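Local structure of isocitrate dehydrogenase [NAD] subunit 1, mitochondrial (Saccharomyces cerevisiae, 3BLX) at residues I120-L125 / V224-F230; N174-V178 / I209-S213. The protein catalyses, as part of an octamer with IDH2, the NAD-dependent oxidative decarboxylation of isocitrate to 2-oxoglutarate in the citric acid cycle, and also binds mitochondrial mRNA leaders. All blocks are in the same frame, centred on the assembly; numbering follows the deposited sequence.

Both contacts reach one mixed sheet, and their centres lie about 15 Å apart on the same side of the chain's centre. Contact 1 sets the entry to strand 124-130 against the turn between helix 216-225 and strand 232-235; contact 2 pairs the starts of strands 177-182 and 210-215. Strand 232-235 lies between 124-130 and 177-182 in the sheet. A salt bridge joins the contacts directly, Arg175 NH2 of contact 2 standing 2.6 Å from Asp124 OD1 of contact 1. Contact 1 is the one closer to a substrate residue: the side chain of Leu125 is about 11 Å from that of Arg129, which probably binds the substrate, whereas contact 2 lies away from the annotated sites.

Contact 1: I120-L125 / V224-F230; sequences IPDIDL and VAKPHQF
Ile120 and Pro227 meet tip to tip, with Ile120 CD1 4.0 Å from Pro227 CD. Ile120 CD1 also lies 3.5 Å from Val224 O, at the end of helix 216-225. Pro227 also receives Ile123 on its CB, 4.2 Å from Ile123 CG1, and Leu250 of helix 237-251 touches both residues, so this is the tightly packed part. Farther along, Leu125 CD2 approaches the backbone of the turn, 3.9 Å from Pro227 O. The bond to Leu125 CB heads toward the turn, and with CG between the backbone N and the carbonyl carbon (chi1 51°) CD2 is the methyl that touches.

The solvent side is polar. Exposed His228 slides past Ile120 in the opposite direction, and its CE1 passes 3.6 Å from Ile120 CG2. At the ring edge, His228 NE2 donates to Pro121 O at 2.8 Å. The bond is bent at the hydrogen (144°), but the acceptor lies only 10° out of the ring plane. Asp122 O is also near that edge, 3.0 Å from His228 NE2.

Val224 O accepts a hydrogen bond from Tyr126 OH of the subunit 2 chain, and Ile120 packs on Thr125 of that chain, placing this corner at a subunit interface. The chemistry implies a division of labour: apolar packing seats the turn against the loop that leads into strand 124-130, while an in-plane imidazole N-H ties down the exposed loop and would restrict rotation of the ring.

Contact 2: N174-V178 / I209-S213; sequences NRKSV and IDVSS
Asp210 O accepts the shortest polar bond of the contact, from Val178 N at 2.9 Å. It is nearly straight at the hydrogen (174°), and Ser177 CA adds a C-H...O contact to Asp210 O at 3.6 Å. On the other side of Ser177, Asp210 N donates to Lys176 O at 3.1 Å, tilted 22° from the carbonyl plane. Asp210 therefore uses both its N-H and its C=O on residues flanking Ser177, the pattern of a parallel bridge. The next bond, Ser212 N to Val178 O, is weak at 3.2 Å, and Val211 CA supplements it with a C-H...O contact to that oxygen.

Side chains alternate across the sheet. On the Ser177 and Asp210 face, Ser177 OG is 3.8 Å from Asp210 CB. Val178 and Val211 lie on the other face; at its margin the side chains of Val178 and Ile209 run obliquely to each other, Val178 CG2 4.0 Å from Ile209 CG2. Val178 chi1 of 166° leaves CG2 beside the backbone N, on the side of this neighbour. Helix 156-172 lies against this apolar face: Ala170 touches Val178 and Ile209, and Phe167 packs on Val178 and Val211.

The contact closes the beta-alpha-beta unit of strand 177-182, helix 190-205 and strand 210-215. Asp231 receives hydrogen bonds from Lys176 N and Ser177 N and a salt bridge from Arg175. Main-chain bonds thus set the register, and the Asp231 carboxylate probably anchors the strand's entrance.

Contact 1: I120-L125 / V224-F230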
ATOM      1  N   ILE E 120      26.776   6.079 -45.228  1.00 59.26           N
ATOM      2  CA  ILE E 120      27.136   4.760 -44.719  1.00 46.68           C
ATOM      3  C   ILE E 120      25.938   3.839 -44.759  1.00 51.33           C
ATOM      4  O   ILE E 120      24.900   4.127 -44.171  1.00 69.55           O
ATOM      5  CB  ILE E 120      27.673   4.827 -43.293  1.00 41.36           C
ATOM      6  CG1 ILE E 120      28.848   5.796 -43.248  1.00 32.83           C
ATOM      7  CG2 ILE E 120      28.073   3.426 -42.812  1.00 46.09           C
ATOM      8  CD1 ILE E 120      29.523   5.886 -41.921  1.00 44.00           C
ATOM      9  N   PRO E 121      26.081   2.722 -45.464  1.00 66.35           N
ATOM     10  CA  PRO E 121      24.970   1.814 -45.759  1.00 66.03           C
ATOM     11  C   PRO E 121      24.714   0.795 -44.641  1.00 65.69           C
ATOM     12  O   PRO E 121      25.593   0.553 -43.806  1.00 57.87           O
ATOM     13  CB  PRO E 121      25.458   1.070 -47.016  1.00 54.84           C
ATOM     14  CG  PRO E 121      26.853   1.617 -47.317  1.00 58.79           C
ATOM     15  CD  PRO E 121      27.336   2.282 -46.090  1.00 56.23           C
ATOM     16  N   ASP E 122      23.514   0.214 -44.648  1.00 60.98           N
ATOM     17  CA  ASP E 122      23.184  -0.963 -43.836  1.00 64.14           C
ATOM     18  C   ASP E 122      23.472  -0.786 -42.353  1.00 67.42           C
ATOM     19  O   ASP E 122      24.286  -1.506 -41.764  1.00 56.84           O
ATOM     20  CB  ASP E 122      23.886  -2.201 -44.394  1.00 59.70           C
ATOM     21  CG  ASP E 122      23.389  -2.560 -45.788  1.00 90.95           C
ATOM     22  OD1 ASP E 122      22.184  -2.882 -45.926  1.00 77.22           O
ATOM     23  OD2 ASP E 122      24.198  -2.502 -46.743  1.00 79.90           O
ATOM     24  N   ILE E 123      22.796   0.187 -41.758  1.00 54.30           N
ATOM     25  CA  ILE E 123      22.958   0.446 -40.344  1.00 40.35           C
ATOM     26  C   ILE E 123      21.829  -0.235 -39.590  1.00 53.11           C
ATOM     27  O   ILE E 123      20.681  -0.305 -40.075  1.00 52.02           O
ATOM     28  CB  ILE E 123      22.991   1.949 -40.063  1.00 43.37           C
ATOM     29  CG1 ILE E 123      24.348   2.508 -40.500  1.00 41.31           C
ATOM     30  CG2 ILE E 123      22.768   2.241 -38.588  1.00 28.38           C
ATOM     31  CD1 ILE E 123      24.385   3.991 -40.569  1.00 37.74           C
ATOM     32  N   ASP E 124      22.160  -0.778 -38.422  1.00 44.94           N
ATOM     33  CA  ASP E 124      21.139  -1.376 -37.567  1.00 45.65           C
ATOM     34  C   ASP E 124      21.462  -1.273 -36.079  1.00 45.09           C
ATOM     35  O   ASP E 124      21.850  -2.263 -35.435  1.00 47.50           O
ATOM     36  CB  ASP E 124      20.871  -2.833 -37.950  1.00 28.56           C
ATOM     37  CG  ASP E 124      19.601  -3.365 -37.303  1.00 69.26           C
ATOM     38  OD1 ASP E 124      18.962  -2.600 -36.534  1.00 69.30           O
ATOM     39  OD2 ASP E 124      19.238  -4.535 -37.568  1.00 59.10           O
ATOM     40  N   LEU E 125      21.287  -0.080 -35.526  1.00 38.46           N
ATOM     41  CA  LEU E 125      21.489   0.054 -34.094  1.00 47.45           C
ATOM     42  C   LEU E 125      20.247   0.509 -33.346  1.00 36.94           C
ATOM     43  O   LEU E 125      19.344   1.119 -33.919  1.00 38.85           O
ATOM     44  CB  LEU E 125      22.712   0.906 -33.769  1.00 37.32           C
ATOM     45  CG  LEU E 125      22.862   2.267 -34.409  1.00 32.88           C
ATOM     46  CD1 LEU E 125      22.222   3.310 -33.531  1.00 43.99           C
ATOM     47  CD2 LEU E 125      24.343   2.515 -34.497  1.00 47.86           C
ATOM     48  N   VAL E 224      29.998   7.785 -35.835  1.00 33.11           N
ATOM     49  CA  VAL E 224      29.978   8.451 -37.128  1.00 44.42           C
ATOM     50  C   VAL E 224      30.959   7.814 -38.105  1.00 54.13           C
ATOM     51  O   VAL E 224      30.761   7.910 -39.314  1.00 55.74           O
ATOM     52  CB  VAL E 224      30.247   9.971 -37.029  1.00 41.56           C
ATOM     53  CG1 VAL E 224      29.184  10.640 -36.187  1.00 41.94           C
ATOM     54  CG2 VAL E 224      31.631  10.260 -36.461  1.00 33.94           C
ATOM     55  N   ALA E 225      31.998   7.153 -37.576  1.00 53.44           N
ATOM     56  CA  ALA E 225      33.045   6.553 -38.410  1.00 48.56           C
ATOM     57  C   ALA E 225      32.824   5.065 -38.711  1.00 52.29           C
ATOM     58  O   ALA E 225      33.018   4.641 -39.843  1.00 55.84           O
ATOM     59  CB  ALA E 225      34.427   6.781 -37.800  1.00 43.75           C
ATOM     60  N   LYS E 226      32.430   4.277 -37.712  1.00 51.51           N
ATOM     61  CA  LYS E 226      32.225   2.834 -37.908  1.00 49.76           C
ATOM     62  C   LYS E 226      31.030   2.311 -37.105  1.00 48.95           C
ATOM     63  O   LYS E 226      31.188   1.506 -36.182  1.00 53.13           O
ATOM     64  CB  LYS E 226      33.489   2.028 -37.557  1.00 49.13           C
ATOM     65  CG  LYS E 226      34.830   2.693 -37.921  1.00 57.81           C
ATOM     66  CD  LYS E 226      36.033   1.782 -37.569  1.00 84.11           C
ATOM     67  CE  LYS E 226      37.232   2.577 -37.005  1.00 96.42           C
ATOM     68  NZ  LYS E 226      37.620   3.780 -37.819  1.00 76.40           N
ATOM     69  N   PRO E 227      29.829   2.751 -37.480  1.00 46.30           N
ATOM     70  CA  PRO E 227      28.565   2.426 -36.819  1.00 36.41           C
ATOM     71  C   PRO E 227      28.287   0.937 -36.739  1.00 46.73           C
ATOM     72  O   PRO E 227      27.431   0.543 -35.943  1.00 47.74           O
ATOM     73  CB  PRO E 227      27.523   3.044 -37.747  1.00 40.94           C
ATOM     74  CG  PRO E 227      28.228   4.075 -38.505  1.00 46.85           C
ATOM     75  CD  PRO E 227      29.630   3.600 -38.663  1.00 47.00           C
ATOM     76  N   HIS E 228      28.961   0.122 -37.552  1.00 47.23           N
ATOM     77  CA  HIS E 228      28.564  -1.291 -37.670  1.00 64.32           C
ATOM     78  C   HIS E 228      28.959  -2.142 -36.463  1.00 58.61           C
ATOM     79  O   HIS E 228      28.383  -3.216 -36.209  1.00 50.92           O
ATOM     80  CB  HIS E 228      29.095  -1.913 -38.969  1.00 55.20           C
ATOM     81  CG  HIS E 228      28.487  -1.322 -40.201  1.00 60.87           C
ATOM     82  ND1 HIS E 228      29.155  -0.421 -41.000  1.00 60.49           N
ATOM     83  CD2 HIS E 228      27.265  -1.490 -40.766  1.00 59.55           C
ATOM     84  CE1 HIS E 228      28.375  -0.061 -42.008  1.00 57.71           C
ATOM     85  NE2 HIS E 228      27.224  -0.698 -41.891  1.00 56.07           N
ATOM     86  N   GLN E 229      29.926  -1.629 -35.711  1.00 39.55           N
ATOM     87  CA  GLN E 229      30.436  -2.342 -34.562  1.00 47.93           C
ATOM     88  C   GLN E 229      29.432  -2.373 -33.412  1.00 47.42           C
ATOM     89  O   GLN E 229      29.555  -3.194 -32.503  1.00 54.18           O
ATOM     90  CB  GLN E 229      31.767  -1.717 -34.129  1.00 41.43           C
ATOM     91  CG  GLN E 229      31.615  -0.532 -33.255  1.00 40.97           C
ATOM     92  CD  GLN E 229      32.904   0.232 -33.114  1.00 60.75           C
ATOM     93  OE1 GLN E 229      33.284   1.003 -34.001  1.00 53.29           O
ATOM     94  NE2 GLN E 229      33.587   0.035 -31.986  1.00 53.41           N
ATOM     95  N   PHE E 230      28.427  -1.496 -33.466  1.00 50.55           N
ATOM     96  CA  PHE E 230      27.446  -1.371 -32.381  1.00 38.68           C
ATOM     97  C   PHE E 230      26.186  -2.131 -32.664  1.00 48.67           C
ATOM     98  O   PHE E 230      25.812  -2.337 -33.823  1.00 56.17           O
ATOM     99  CB  PHE E 230      27.107   0.092 -32.093  1.00 36.25           C
ATOM    100  CG  PHE E 230      28.294   0.901 -31.648  1.00 41.26           C
ATOM    101  CD1 PHE E 230      28.736   1.984 -32.395  1.00 39.26           C
ATOM    102  CD2 PHE E 230      29.006   0.539 -30.520  1.00 38.69           C
ATOM    103  CE1 PHE E 230      29.844   2.720 -32.008  1.00 48.37           C
ATOM    104  CE2 PHE E 230      30.128   1.271 -30.126  1.00 45.57           C
ATOM    105  CZ  PHE E 230      30.543   2.367 -30.873  1.00 42.89           C
TER

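Contact 2: N174-V178 / I209-S213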
ATOM      1  N   ASN E 174      16.515 -10.863 -30.561  1.00 47.79           N
ATOM      2  CA  ASN E 174      17.731 -11.550 -31.001  1.00 50.14           C
ATOM      3  C   ASN E 174      18.884 -10.632 -31.365  1.00 53.74           C
ATOM      4  O   ASN E 174      19.492 -10.773 -32.430  1.00 64.10           O
ATOM      5  CB  ASN E 174      17.428 -12.507 -32.157  1.00 54.15           C
ATOM      6  CG  ASN E 174      16.652 -13.742 -31.698  1.00 84.91           C
ATOM      7  OD1 ASN E 174      17.237 -14.719 -31.217  1.00 79.82           O
ATOM      8  ND2 ASN E 174      15.326 -13.698 -31.838  1.00 57.69           N
ATOM      9  N   ARG E 175      19.173  -9.687 -30.477  1.00 37.52           N
ATOM     10  CA  ARG E 175      20.371  -8.884 -30.598  1.00 36.76           C
ATOM     11  C   ARG E 175      21.441  -9.574 -29.766  1.00 53.86           C
ATOM     12  O   ARG E 175      21.128 -10.242 -28.773  1.00 57.62           O
ATOM     13  CB  ARG E 175      20.111  -7.467 -30.097  1.00 46.77           C
ATOM     14  CG  ARG E 175      19.773  -6.489 -31.198  1.00 45.94           C
ATOM     15  CD  ARG E 175      18.535  -6.901 -31.959  1.00 43.06           C
ATOM     16  NE  ARG E 175      18.194  -6.006 -33.078  1.00 65.16           N
ATOM     17  CZ  ARG E 175      18.982  -5.072 -33.614  1.00 52.18           C
ATOM     18  NH1 ARG E 175      20.215  -4.867 -33.170  1.00 46.70           N
ATOM     19  NH2 ARG E 175      18.532  -4.345 -34.623  1.00 53.71           N
ATOM     20  N   LYS E 176      22.698  -9.435 -30.167  1.00 51.07           N
ATOM     21  CA  LYS E 176      23.754 -10.204 -29.531  1.00 53.56           C
ATOM     22  C   LYS E 176      24.717  -9.353 -28.723  1.00 54.24           C
ATOM     23  O   LYS E 176      25.493  -9.884 -27.939  1.00 67.25           O
ATOM     24  CB  LYS E 176      24.495 -11.054 -30.568  1.00 70.14           C
ATOM     25  CG  LYS E 176      23.738 -12.331 -30.922  1.00 85.51           C
ATOM     26  CD  LYS E 176      23.898 -12.716 -32.384  1.00100.67           C
ATOM     27  CE  LYS E 176      22.863 -13.769 -32.759  1.00101.75           C
ATOM     28  NZ  LYS E 176      23.076 -14.297 -34.136  1.00107.45           N
ATOM     29  N   SER E 177      24.651  -8.036 -28.897  1.00 45.71           N
ATOM     30  CA  SER E 177      25.539  -7.123 -28.180  1.00 50.58           C
ATOM     31  C   SER E 177      24.800  -6.007 -27.465  1.00 50.94           C
ATOM     32  O   SER E 177      23.939  -5.349 -28.032  1.00 46.63           O
ATOM     33  CB  SER E 177      26.580  -6.502 -29.114  1.00 50.94           C
ATOM     34  OG  SER E 177      27.755  -7.293 -29.169  1.00 76.34           O
ATOM     35  N   VAL E 178      25.159  -5.799 -26.207  1.00 46.28           N
ATOM     36  CA  VAL E 178      24.697  -4.653 -25.464  1.00 28.64           C
ATOM     37  C   VAL E 178      25.901  -3.893 -24.975  1.00 30.00           C
ATOM     38  O   VAL E 178      26.742  -4.453 -24.274  1.00 45.57           O
ATOM     39  CB  VAL E 178      23.840  -5.080 -24.264  1.00 29.80           C
ATOM     40  CG1 VAL E 178      23.639  -3.909 -23.300  1.00 27.99           C
ATOM     41  CG2 VAL E 178      22.503  -5.619 -24.747  1.00 26.08           C
ATOM     42  N   ILE E 209      24.472 -13.030 -23.937  1.00 70.22           N
ATOM     43  CA  ILE E 209      24.618 -11.713 -24.531  1.00 50.28           C
ATOM     44  C   ILE E 209      25.947 -11.047 -24.160  1.00 51.82           C
ATOM     45  O   ILE E 209      26.329 -10.976 -22.984  1.00 55.20           O
ATOM     46  CB  ILE E 209      23.440 -10.807 -24.147  1.00 41.11           C
ATOM     47  CG1 ILE E 209      22.158 -11.355 -24.745  1.00 32.57           C
ATOM     48  CG2 ILE E 209      23.688  -9.393 -24.643  1.00 46.21           C
ATOM     49  CD1 ILE E 209      20.930 -10.612 -24.315  1.00 51.73           C
ATOM     50  N   ASP E 210      26.643 -10.561 -25.179  1.00 45.13           N
ATOM     51  CA  ASP E 210      27.918  -9.877 -24.995  1.00 56.37           C
ATOM     52  C   ASP E 210      27.726  -8.499 -24.399  1.00 50.55           C
ATOM     53  O   ASP E 210      27.101  -7.628 -25.013  1.00 64.48           O
ATOM     54  CB  ASP E 210      28.655  -9.721 -26.336  1.00 64.44           C
ATOM     55  CG  ASP E 210      29.305 -11.011 -26.809  1.00 92.10           C
ATOM     56  OD1 ASP E 210      28.994 -12.091 -26.253  1.00 93.54           O
ATOM     57  OD2 ASP E 210      30.127 -10.943 -27.748  1.00 94.34           O
ATOM     58  N   VAL E 211      28.287  -8.293 -23.217  1.00 35.38           N
ATOM     59  CA  VAL E 211      28.289  -6.971 -22.599  1.00 42.38           C
ATOM     60  C   VAL E 211      29.603  -6.255 -22.889  1.00 42.43           C
ATOM     61  O   VAL E 211      30.623  -6.894 -23.067  1.00 43.47           O
ATOM     62  CB  VAL E 211      28.161  -7.070 -21.088  1.00 38.57           C
ATOM     63  CG1 VAL E 211      27.555  -5.782 -20.544  1.00 50.27           C
ATOM     64  CG2 VAL E 211      27.312  -8.275 -20.708  1.00 53.41           C
ATOM     65  N   SER E 212      29.579  -4.928 -22.928  1.00 40.26           N
ATOM     66  CA  SER E 212      30.794  -4.164 -23.180  1.00 38.43           C
ATOM     67  C   SER E 212      30.592  -2.727 -22.726  1.00 46.06           C
ATOM     68  O   SER E 212      29.498  -2.349 -22.327  1.00 41.45           O
ATOM     69  CB  SER E 212      31.187  -4.220 -24.663  1.00 47.32           C
ATOM     70  OG  SER E 212      30.041  -4.332 -25.515  1.00 55.96           O
ATOM     71  N   SER E 213      31.645  -1.931 -22.785  1.00 30.30           N
ATOM     72  CA  SER E 213      31.579  -0.578 -22.274  1.00 37.86           C
ATOM     73  C   SER E 213      32.328   0.323 -23.223  1.00 50.78           C
ATOM     74  O   SER E 213      33.286  -0.092 -23.895  1.00 47.12           O
ATOM     75  CB  SER E 213      32.232  -0.461 -20.884  1.00 42.75           C
ATOM     76  OG  SER E 213      31.642  -1.368 -19.969  1.00 68.31           O
TER